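Local coordinates for receptor-like protein kinase ANXUR1 (Arabidopsis thaliana, PDB 6FIG) that probably senses extracellular signals in plant reproduction through an ectodomain of two tandem malectin-like domains and relays them to a cytoplasmic protein kinase domain, at residues N300-N305 and Q348-T353; L282-C287 and K330-Y335; T96-D101 and S137-P142. One frame throughout, in Å; residues are numbered along the deposited sequence.

Contact 1. Residues N300-N305 and Q348-T353; sequences NIYINN and QMTPST. With NAG (2-acetamido-2-deoxy-beta-D-glucopyranose), chain D; NAG (2-acetamido-2-deoxy-beta-D-glucopyranose), chain B.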
loop_
_atom_site.group_PDB
_atom_site.type_symbol
_atom_site.label_atom_id
_atom_site.label_comp_id
_atom_site.label_asym_id
_atom_site.label_seq_id
_atom_site.Cartn_x
_atom_site.Cartn_y
_atom_site.Cartn_z
ATOM N N ASN A 300 -20.734 32.016 7.062
ATOM C CA ASN A 300 -19.888 32.811 6.195
ATOM C C ASN A 300 -18.458 32.346 6.342
ATOM O O ASN A 300 -18.046 31.937 7.425
ATOM C CB ASN A 300 -19.991 34.287 6.544
ATOM C CG ASN A 300 -21.383 34.850 6.326
ATOM O OD1 ASN A 300 -22.069 34.503 5.360
ATOM N ND2 ASN A 300 -21.819 35.696 7.243
ATOM N N ILE A 301 -17.712 32.401 5.242
ATOM C CA ILE A 301 -16.303 31.983 5.222
ATOM C C ILE A 301 -15.511 33.104 4.585
ATOM O O ILE A 301 -15.865 33.565 3.487
ATOM C CB ILE A 301 -16.090 30.704 4.405
ATOM C CG1 ILE A 301 -16.964 29.548 4.921
ATOM C CG2 ILE A 301 -14.615 30.297 4.414
ATOM C CD1 ILE A 301 -16.809 28.265 4.128
ATOM N N TYR A 302 -14.453 33.539 5.273
ATOM C CA TYR A 302 -13.582 34.612 4.794
ATOM C C TYR A 302 -12.146 34.112 4.730
ATOM O O TYR A 302 -11.717 33.318 5.567
ATOM C CB TYR A 302 -13.667 35.821 5.717
ATOM C CG TYR A 302 -15.077 36.249 6.018
ATOM C CD1 TYR A 302 -15.811 36.979 5.096
ATOM C CD2 TYR A 302 -15.669 35.944 7.244
ATOM C CE1 TYR A 302 -17.105 37.394 5.385
ATOM C CE2 TYR A 302 -16.958 36.350 7.542
ATOM C CZ TYR A 302 -17.670 37.069 6.615
ATOM O OH TYR A 302 -18.965 37.463 6.959
ATOM N N ILE A 303 -11.421 34.557 3.701
ATOM C CA ILE A 303 -10.017 34.187 3.519
ATOM C C ILE A 303 -9.263 35.499 3.310
ATOM O O ILE A 303 -9.584 36.252 2.392
ATOM C CB ILE A 303 -9.814 33.217 2.322
ATOM C CG1 ILE A 303 -10.464 31.865 2.626
ATOM C CG2 ILE A 303 -8.322 33.019 2.040
ATOM C CD1 ILE A 303 -10.549 30.878 1.474
ATOM N N ASN A 304 -8.297 35.794 4.178
ATOM C CA ASN A 304 -7.543 37.056 4.142
ATOM C C ASN A 304 -8.466 38.252 4.090
ATOM O O ASN A 304 -8.300 39.153 3.261
ATOM C CB ASN A 304 -6.515 37.070 2.988
ATOM C CG ASN A 304 -5.285 36.279 3.323
ATOM O OD1 ASN A 304 -5.339 35.426 4.183
ATOM N ND2 ASN A 304 -4.180 36.520 2.615
ATOM N N ASN A 305 -9.467 38.212 4.974
ATOM C CA ASN A 305 -10.479 39.265 5.132
ATOM C C ASN A 305 -11.392 39.475 3.925
ATOM O O ASN A 305 -12.184 40.424 3.921
ATOM C CB ASN A 305 -9.830 40.594 5.562
ATOM C CG ASN A 305 -9.009 40.454 6.827
ATOM O OD1 ASN A 305 -9.347 39.664 7.722
ATOM N ND2 ASN A 305 -7.918 41.220 6.914
ATOM N N GLN A 348 -11.444 32.401 8.237
ATOM C CA GLN A 348 -12.400 32.752 9.306
ATOM C C GLN A 348 -13.775 32.269 8.945
ATOM O O GLN A 348 -14.136 32.297 7.786
ATOM C CB GLN A 348 -12.435 34.247 9.542
ATOM C CG GLN A 348 -11.116 34.796 10.044
ATOM C CD GLN A 348 -11.137 36.284 10.144
ATOM O OE1 GLN A 348 -11.229 36.980 9.127
ATOM N NE2 GLN A 348 -11.093 36.802 11.373
ATOM N N MET A 349 -14.513 31.782 9.935
ATOM C CA MET A 349 -15.927 31.483 9.732
ATOM C C MET A 349 -16.781 31.948 10.904
ATOM O O MET A 349 -16.332 32.004 12.043
ATOM C CB MET A 349 -16.175 30.012 9.376
ATOM C CG MET A 349 -15.627 28.972 10.318
ATOM S SD MET A 349 -15.908 27.301 9.660
ATOM C CE MET A 349 -15.133 27.325 8.090
ATOM N N THR A 350 -18.031 32.283 10.582
ATOM C CA THR A 350 -18.967 32.845 11.552
ATOM C C THR A 350 -20.353 32.525 11.007
ATOM O O THR A 350 -20.498 32.337 9.802
ATOM C CB THR A 350 -18.738 34.371 11.737
ATOM O OG1 THR A 350 -19.501 34.886 12.847
ATOM C CG2 THR A 350 -19.109 35.157 10.482
ATOM N N PRO A 351 -21.382 32.490 11.869
ATOM C CA PRO A 351 -22.688 32.126 11.312
ATOM C C PRO A 351 -23.244 33.204 10.386
ATOM O O PRO A 351 -22.977 34.391 10.572
ATOM C CB PRO A 351 -23.592 32.024 12.562
ATOM C CG PRO A 351 -22.645 31.914 13.706
ATOM C CD PRO A 351 -21.476 32.734 13.317
ATOM N N SER A 352 -24.038 32.758 9.415
ATOM C CA SER A 352 -24.792 33.667 8.568
ATOM C C SER A 352 -26.177 33.830 9.182
ATOM O O SER A 352 -26.742 32.885 9.749
ATOM C CB SER A 352 -24.925 33.095 7.157
ATOM O OG SER A 352 -25.785 33.898 6.354
ATOM N N THR A 353 -26.729 35.024 9.049
ATOM C CA THR A 353 -28.129 35.233 9.386
ATOM C C THR A 353 -29.047 35.093 8.165
ATOM O O THR A 353 -30.287 35.164 8.309
ATOM C CB THR A 353 -28.350 36.603 10.038
ATOM O OG1 THR A 353 -27.824 37.626 9.185
ATOM C CG2 THR A 353 -27.666 36.649 11.404
HETATM C C1 NAG D . -15.290 37.961 10.994
HETATM C C2 NAG D . -15.910 39.232 11.538
HETATM C C3 NAG D . -16.173 40.238 10.422
HETATM C C4 NAG D . -14.975 40.395 9.500
HETATM C C5 NAG D . -14.547 39.025 8.994
HETATM C C6 NAG D . -13.401 39.022 7.988
HETATM C C7 NAG D . -17.352 38.864 13.500
HETATM C C8 NAG D . -18.714 38.390 13.943
HETATM N N2 NAG D . -17.155 38.826 12.180
HETATM O O3 NAG D . -16.488 41.501 11.006
HETATM O O4 NAG D . -15.346 41.194 8.373
HETATM O O5 NAG D . -14.183 38.278 10.148
HETATM O O6 NAG D . -12.168 39.392 8.613
HETATM O O7 NAG D . -16.506 39.253 14.301
HETATM C C1 NAG B . -14.390 42.240 8.185
HETATM C C2 NAG B . -14.564 42.886 6.824
HETATM C C3 NAG B . -13.435 43.895 6.647
HETATM C C4 NAG B . -13.410 44.911 7.797
HETATM C C5 NAG B . -13.509 44.235 9.174
HETATM C C6 NAG B . -13.818 45.242 10.279
HETATM C C7 NAG B . -15.649 41.408 5.173
HETATM C C8 NAG B . -15.414 40.424 4.062
HETATM N N2 NAG B . -14.547 41.915 5.737
HETATM O O3 NAG B . -13.605 44.568 5.396
HETATM O O4 NAG B . -12.198 45.683 7.709
HETATM O O5 NAG B . -14.535 43.230 9.197
HETATM O O6 NAG B . -15.238 45.371 10.450
HETATM O O7 NAG B . -16.783 41.703 5.522
HETATM O O HOH W 1 -24.519 35.441 4.682
HETATM O O HOH W 2 -24.684 36.879 7.389
HETATM O O HOH W 3 -10.052 35.937 6.853
#

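Contact 2. Residues L282-C287 and K330-Y335; sequences LRLHFC and KDYAIY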
loop_
_atom_site.group_PDB
_atom_site.type_symbol
_atom_site.label_atom_id
_atom_site.label_comp_id
_atom_site.label_asym_id
_atom_site.label_seq_id
_atom_site.Cartn_x
_atom_site.Cartn_y
_atom_site.Cartn_z
ATOM N N LEU A 282 -6.805 26.925 -0.859
ATOM C CA LEU A 282 -7.286 26.356 0.390
ATOM C C LEU A 282 -8.385 25.380 0.028
ATOM O O LEU A 282 -9.371 25.748 -0.619
ATOM C CB LEU A 282 -7.856 27.413 1.331
ATOM C CG LEU A 282 -6.865 28.336 2.021
ATOM C CD1 LEU A 282 -6.287 29.353 1.038
ATOM C CD2 LEU A 282 -7.554 29.034 3.180
ATOM N N ARG A 283 -8.182 24.139 0.432
ATOM C CA ARG A 283 -9.152 23.066 0.273
ATOM C C ARG A 283 -9.827 22.826 1.606
ATOM O O ARG A 283 -9.193 22.374 2.549
ATOM C CB ARG A 283 -8.461 21.780 -0.197
ATOM C CG ARG A 283 -9.460 20.656 -0.363
ATOM C CD ARG A 283 -8.884 19.500 -1.144
ATOM N NE ARG A 283 -8.840 19.877 -2.534
ATOM C CZ ARG A 283 -8.465 19.091 -3.526
ATOM N NH1 ARG A 283 -8.060 17.832 -3.286
ATOM N NH2 ARG A 283 -8.540 19.551 -4.764
ATOM N N LEU A 284 -11.125 23.167 1.688
ATOM C CA LEU A 284 -11.886 23.000 2.912
ATOM C C LEU A 284 -12.700 21.742 2.787
ATOM O O LEU A 284 -13.430 21.579 1.822
ATOM C CB LEU A 284 -12.808 24.210 3.141
ATOM C CG LEU A 284 -12.134 25.440 3.760
ATOM C CD1 LEU A 284 -11.036 26.037 2.916
ATOM C CD2 LEU A 284 -13.196 26.496 4.011
ATOM N N HIS A 285 -12.537 20.852 3.755
ATOM C CA HIS A 285 -13.222 19.573 3.779
ATOM C C HIS A 285 -14.407 19.649 4.748
ATOM O O HIS A 285 -14.240 20.085 5.895
ATOM C CB HIS A 285 -12.269 18.474 4.259
ATOM C CG HIS A 285 -11.154 18.180 3.312
ATOM N ND1 HIS A 285 -11.248 17.215 2.333
ATOM C CD2 HIS A 285 -9.928 18.726 3.195
ATOM C CE1 HIS A 285 -10.111 17.176 1.662
ATOM N NE2 HIS A 285 -9.290 18.072 2.169
ATOM N N PHE A 286 -15.560 19.181 4.282
ATOM C CA PHE A 286 -16.791 19.228 5.088
ATOM C C PHE A 286 -17.512 17.902 5.091
ATOM O O PHE A 286 -17.523 17.201 4.092
ATOM C CB PHE A 286 -17.766 20.265 4.549
ATOM C CG PHE A 286 -17.245 21.661 4.518
ATOM C CD1 PHE A 286 -17.259 22.465 5.661
ATOM C CD2 PHE A 286 -16.833 22.236 3.306
ATOM C CE1 PHE A 286 -16.835 23.782 5.603
ATOM C CE2 PHE A 286 -16.406 23.545 3.257
ATOM C CZ PHE A 286 -16.418 24.330 4.397
ATOM N N CYS A 287 -18.190 17.590 6.195
ATOM C CA CYS A 287 -19.106 16.470 6.239
ATOM C C CYS A 287 -19.993 16.726 7.447
ATOM O O CYS A 287 -19.492 16.884 8.566
ATOM C CB CYS A 287 -18.386 15.129 6.377
ATOM S SG CYS A 287 -19.491 13.691 6.420
ATOM N N LYS A 330 -14.291 22.007 -0.897
ATOM C CA LYS A 330 -14.352 23.145 -1.781
ATOM C C LYS A 330 -12.996 23.813 -1.820
ATOM O O LYS A 330 -12.391 24.028 -0.788
ATOM C CB LYS A 330 -15.391 24.154 -1.342
ATOM C CG LYS A 330 -15.734 25.107 -2.490
ATOM C CD LYS A 330 -17.218 25.454 -2.515
ATOM C CE LYS A 330 -17.586 26.189 -3.793
ATOM N NZ LYS A 330 -17.040 27.572 -3.854
ATOM N N ASP A 331 -12.548 24.136 -3.029
ATOM C CA ASP A 331 -11.264 24.808 -3.226
ATOM C C ASP A 331 -11.441 26.315 -3.482
ATOM O O ASP A 331 -12.225 26.731 -4.331
ATOM C CB ASP A 331 -10.525 24.198 -4.423
ATOM C CG ASP A 331 -9.975 22.836 -4.144
ATOM O OD1 ASP A 331 -9.852 22.415 -2.989
ATOM O OD2 ASP A 331 -9.583 22.191 -5.150
ATOM N N TYR A 332 -10.655 27.109 -2.769
ATOM C CA TYR A 332 -10.616 28.568 -2.950
ATOM C C TYR A 332 -9.179 28.990 -3.204
ATOM O O TYR A 332 -8.266 28.410 -2.623
ATOM C CB TYR A 332 -11.099 29.256 -1.675
ATOM C CG TYR A 332 -12.493 28.859 -1.251
ATOM C CD1 TYR A 332 -13.601 29.497 -1.786
ATOM C CD2 TYR A 332 -12.692 27.841 -0.330
ATOM C CE1 TYR A 332 -14.891 29.131 -1.401
ATOM C CE2 TYR A 332 -13.974 27.477 0.065
ATOM C CZ TYR A 332 -15.055 28.128 -0.469
ATOM O OH TYR A 332 -16.299 27.725 -0.058
ATOM N N ALA A 333 -8.992 29.987 -4.046
ATOM C CA ALA A 333 -7.659 30.486 -4.386
ATOM C C ALA A 333 -7.492 31.941 -3.972
ATOM O O ALA A 333 -8.420 32.755 -4.102
ATOM C CB ALA A 333 -7.388 30.328 -5.874
ATOM N N ILE A 334 -6.297 32.272 -3.485
ATOM C CA ILE A 334 -5.956 33.629 -3.064
ATOM C C ILE A 334 -4.497 33.921 -3.411
ATOM O O ILE A 334 -3.623 33.127 -3.037
ATOM C CB ILE A 334 -6.195 33.835 -1.529
ATOM C CG1 ILE A 334 -5.910 35.283 -1.098
ATOM C CG2 ILE A 334 -5.461 32.853 -0.640
ATOM C CD1 ILE A 334 -7.138 36.071 -0.776
ATOM N N TYR A 335 -4.263 35.057 -4.069
ATOM C CA TYR A 335 -2.914 35.563 -4.272
ATOM C C TYR A 335 -2.497 36.333 -3.037
ATOM O O TYR A 335 -3.232 37.224 -2.583
ATOM C CB TYR A 335 -2.811 36.458 -5.506
ATOM C CG TYR A 335 -1.394 36.939 -5.758
ATOM C CD1 TYR A 335 -0.383 36.039 -6.102
ATOM C CD2 TYR A 335 -1.051 38.280 -5.636
ATOM C CE1 TYR A 335 0.905 36.468 -6.308
ATOM C CE2 TYR A 335 0.244 38.715 -5.854
ATOM C CZ TYR A 335 1.222 37.795 -6.196
ATOM O OH TYR A 335 2.513 38.210 -6.418
#

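Contact 3. Residues T96-D101 and S137-P142; sequences TVEAND and SIKFTP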
loop_
_atom_site.group_PDB
_atom_site.type_symbol
_atom_site.label_atom_id
_atom_site.label_comp_id
_atom_site.label_asym_id
_atom_site.label_seq_id
_atom_site.Cartn_x
_atom_site.Cartn_y
_atom_site.Cartn_z
ATOM N N THR A 96 19.951 24.464 -3.762
ATOM C CA THR A 96 18.811 24.449 -4.637
ATOM C C THR A 96 18.441 23.006 -4.895
ATOM O O THR A 96 19.303 22.129 -4.955
ATOM C CB THR A 96 19.144 25.186 -5.959
ATOM O OG1 THR A 96 19.394 26.569 -5.678
ATOM C CG2 THR A 96 18.047 25.080 -7.028
ATOM N N VAL A 97 17.142 22.749 -5.032
ATOM C CA VAL A 97 16.659 21.462 -5.517
ATOM C C VAL A 97 15.680 21.728 -6.643
ATOM O O VAL A 97 14.734 22.545 -6.484
ATOM C CB VAL A 97 15.965 20.607 -4.437
ATOM C CG1 VAL A 97 15.591 19.241 -5.012
ATOM C CG2 VAL A 97 16.826 20.493 -3.183
ATOM N N GLU A 98 15.854 20.993 -7.729
ATOM C CA GLU A 98 15.005 21.053 -8.893
ATOM C C GLU A 98 14.488 19.662 -9.207
ATOM O O GLU A 98 15.216 18.661 -9.035
ATOM C CB GLU A 98 15.783 21.584 -10.085
ATOM C CG GLU A 98 16.201 23.038 -9.968
ATOM C CD GLU A 98 17.326 23.376 -10.931
ATOM O OE1 GLU A 98 18.498 23.002 -10.669
ATOM O OE2 GLU A 98 17.042 23.999 -11.968
ATOM N N ALA A 99 13.250 19.581 -9.681
ATOM C CA ALA A 99 12.666 18.314 -10.131
ATOM C C ALA A 99 12.215 18.546 -11.551
ATOM O O ALA A 99 11.246 19.283 -11.813
ATOM C CB ALA A 99 11.505 17.876 -9.251
ATOM N N ASN A 100 12.932 17.920 -12.470
ATOM C CA ASN A 100 12.884 18.253 -13.866
ATOM C C ASN A 100 13.053 19.776 -14.036
ATOM O O ASN A 100 14.066 20.324 -13.578
ATOM C CB ASN A 100 11.680 17.586 -14.535
ATOM C CG ASN A 100 11.838 16.059 -14.626
ATOM O OD1 ASN A 100 12.876 15.512 -14.252
ATOM N ND2 ASN A 100 10.815 15.367 -15.150
ATOM N N ASP A 101 12.082 20.452 -14.623
ATOM C CA ASP A 101 12.191 21.885 -14.863
ATOM C C ASP A 101 11.547 22.747 -13.738
ATOM O O ASP A 101 11.395 23.947 -13.928
ATOM C CB ASP A 101 11.595 22.239 -16.243
ATOM C CG ASP A 101 10.090 21.961 -16.361
ATOM O OD1 ASP A 101 9.503 22.412 -17.384
ATOM O OD2 ASP A 101 9.463 21.310 -15.486
ATOM N N SER A 137 14.155 13.624 -12.788
ATOM C CA SER A 137 15.488 14.069 -12.422
ATOM C C SER A 137 15.470 15.046 -11.260
ATOM O O SER A 137 14.898 16.128 -11.389
ATOM C CB SER A 137 16.141 14.719 -13.621
ATOM O OG SER A 137 16.301 13.748 -14.644
ATOM N N ILE A 138 16.068 14.660 -10.131
ATOM C CA ILE A 138 16.058 15.491 -8.932
ATOM C C ILE A 138 17.485 15.956 -8.724
ATOM O O ILE A 138 18.373 15.139 -8.431
ATOM C CB ILE A 138 15.591 14.740 -7.675
ATOM C CG1 ILE A 138 14.216 14.127 -7.899
ATOM C CG2 ILE A 138 15.580 15.695 -6.486
ATOM C CD1 ILE A 138 13.820 13.168 -6.803
ATOM N N LYS A 139 17.705 17.255 -8.913
ATOM C CA LYS A 139 19.050 17.838 -8.927
ATOM C C LYS A 139 19.275 18.668 -7.688
ATOM O O LYS A 139 18.486 19.594 -7.409
ATOM C CB LYS A 139 19.266 18.711 -10.154
ATOM C CG LYS A 139 20.661 19.315 -10.212
ATOM C CD LYS A 139 20.924 20.032 -11.516
ATOM C CE LYS A 139 22.418 20.092 -11.736
ATOM N NZ LYS A 139 22.854 21.001 -12.824
ATOM N N PHE A 140 20.348 18.352 -6.957
ATOM C CA PHE A 140 20.802 19.090 -5.796
ATOM C C PHE A 140 22.001 19.940 -6.173
ATOM O O PHE A 140 23.003 19.408 -6.627
ATOM C CB PHE A 140 21.186 18.130 -4.654
ATOM C CG PHE A 140 20.009 17.456 -4.015
ATOM C CD1 PHE A 140 19.390 16.371 -4.625
ATOM C CD2 PHE A 140 19.474 17.927 -2.802
ATOM C CE1 PHE A 140 18.294 15.744 -4.040
ATOM C CE2 PHE A 140 18.385 17.306 -2.215
ATOM C CZ PHE A 140 17.770 16.223 -2.837
ATOM N N THR A 141 21.923 21.253 -5.988
ATOM C CA THR A 141 22.999 22.159 -6.345
ATOM C C THR A 141 23.387 23.027 -5.162
ATOM O O THR A 141 22.633 23.938 -4.809
ATOM C CB THR A 141 22.606 23.090 -7.499
ATOM O OG1 THR A 141 22.180 22.303 -8.602
ATOM C CG2 THR A 141 23.773 23.991 -7.901
ATOM N N PRO A 142 24.559 22.776 -4.545
ATOM C CA PRO A 142 25.045 23.661 -3.488
ATOM C C PRO A 142 25.114 25.115 -3.974
ATOM O O PRO A 142 25.396 25.361 -5.157
ATOM C CB PRO A 142 26.454 23.115 -3.192
ATOM C CG PRO A 142 26.378 21.686 -3.579
ATOM C CD PRO A 142 25.483 21.646 -4.782
HETATM O O HOH W 4 22.103 26.490 -5.735
HETATM O O HOH W 5 19.469 22.139 -8.347
HETATM O O HOH W 6 14.144 13.729 -16.502
HETATM O O HOH W 7 16.219 18.664 -12.305
#

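Contact 1. Residues N300-N305 and Q348-T353
Asn300, Ile301 and Tyr302 pair in antiparallel order with Thr350, Met349 and Gln348, the strand axes 4.7 Å apart and their directions 160° apart. Tyr302 and Gln348 form one hydrogen-bonded pair, with Tyr302 N 2.8 Å from Gln348 O, and Asn300 with Thr350 forms another; Ile301 and Met349 make the non-hydrogen-bonded pair between them. On the face carrying Ile301 and Met349 the touch is loose, Ile301 CG1 standing 4.3 Å from Met349 CE. The opposite face meets a glycan. The Tyr302 ring receives Thr350 CG2 at its edge, 3.8 Å from CE2, while C5 of the chain D N-acetylglucosamine lies over one ring face, displaced toward the rim and 3.7 Å from CD2. Thr350 turns its hydroxyl away from its own N (chi1 -170°), which carries OG1 to Ser266 O and leaves CG2 between backbone N and carbonyl carbon, against the ring edge. At O6 of the same sugar Gln348 OE1 (2.6 Å) meets Asn305 OD1 (3.0 Å), the latter from past the strand end, two carbonyls competing for one hydroxyl proton. A water bonded to Asn305 N donates to Gln348 OE1, and a second joins Asn300 OD1 to Ser352 OG, which also bonds Phe354 N. An aromatic face for the sugar's carbons beside amide oxygens around its hydroxymethyl group implies that the glycan rests on this sheet by apolar and polar contacts together.

Contact 2. Residues L282-C287 and K330-Y335
Arg283 and Asp331 face each other across an antiparallel pair of strands and join in a side-on salt bridge, the tightest side-chain meeting of this contact. Arg283 NE reaches Asp331 OD1 at 2.8 Å and Arg283 NH2 reaches Asp331 OD2 at 2.9 Å. Each oxygen uses its syn lone pair, and the guanidinium and carboxylate planes are only 4° apart, so the two nearly straight bonds hold the two groups in nearly one plane and fix their relative rotation. The Arg283 chain leaves with CG anti to its N (chi1 180°) and bends only at chi3, -75°, which turns the NE and NH2 edge toward the carboxylate, in its plane. NH2 has a further acceptor in Leu164 O, and the cation also lies against the Tyr329 ring, which probably helps to offset a buried charge. Hydrogen-bonded pairs on either side, Leu282 with Tyr332 and Leu284 with Lys330, contribute four backbone bonds. Their side chains emerge on the opposite face, where the packing is looser: Leu284 crosses Tyr332 at about a right angle and sets Leu284 CD1 at the ring edge, 4.1 Å from Tyr332 CD2, while Leu282 CD1 is 4.0 Å from Ile334 CG2. Lys330 is the partly exposed member, its amine leading away from the partner strand. The tyrosine hydroxyl bonds Gln309 NE2. Among its neighbours the pair is central: strand 363-372 bonds the outer side of 278-287 through Glu368 and Arg283, and strand 167-170 does the same for 327-336 through Ala169 and Asp331. Leu364 and Leu367 of strand 363-372 flank Leu284, and strand 299-303 lies over the apolar face, where its Ile303 packs against Leu282, Tyr332 and Ile334.

Contact 3. Residues T96-D101 and S137-P142
Val97 nestles between Ile138 and Phe140 on the buried face of an antiparallel pair. Its CG1 is anti to the backbone N (chi1 -176°), which brings that methyl 3.8 Å from Ile138 CG2 and over one face of the Phe140 ring near the rim; CG2, on the same side of the ring, comes above its rim, 3.7 Å from Phe140 CE2. On the other face Glu98 and Lys139 run side by side, both extended. Lys139 carries its amine past the carboxylate, so Glu98 OE1 lies 3.9 Å from Lys139 CD but 5.3 Å from Lys139 NZ, and a water reaches OE1 and Thr141 OG1 instead. At the far end Asn100, with a positive phi of 49°, leaves the strand. Its side chain folds back so that OD1 accepts Ser137 N at 2.7 Å, while its own N bonds Ser137 O, adding one backbone bond and one in which OD1 replaces a backbone carbonyl. Asn100 and Asp101 have backbone angles as in a type II' turn and link strand 95-99 to 102-108. Leu76 and Leu78 of strand 73-80 cover the apolar face, an arrangement of one sheet packed on another typical of the beta-sandwich of malectin-like domains.

Overall arrangement
From the N terminus, contact 3 comes first: strand 135-142 returns to pair with 95-99, closing a loop that holds strands 102-108 and 122-128 and helix 110-117. Far along the chain contact 2 opens at 282-287 and contact 1 at 300-305; contact 2 closes at 330-335 before contact 1 closes at 348-353, so these two cross. They belong to different sheets that pack face to face, with Asn304 CB 3.9 Å from Ile334 CD1, and thus tie together two layers of one sandwich. Contact 3 lies on the opposite side of the chain's centre, its own centre about 40 Å from that of contact 1 and 30 Å from that of contact 2, consistent with a separate malectin-like unit.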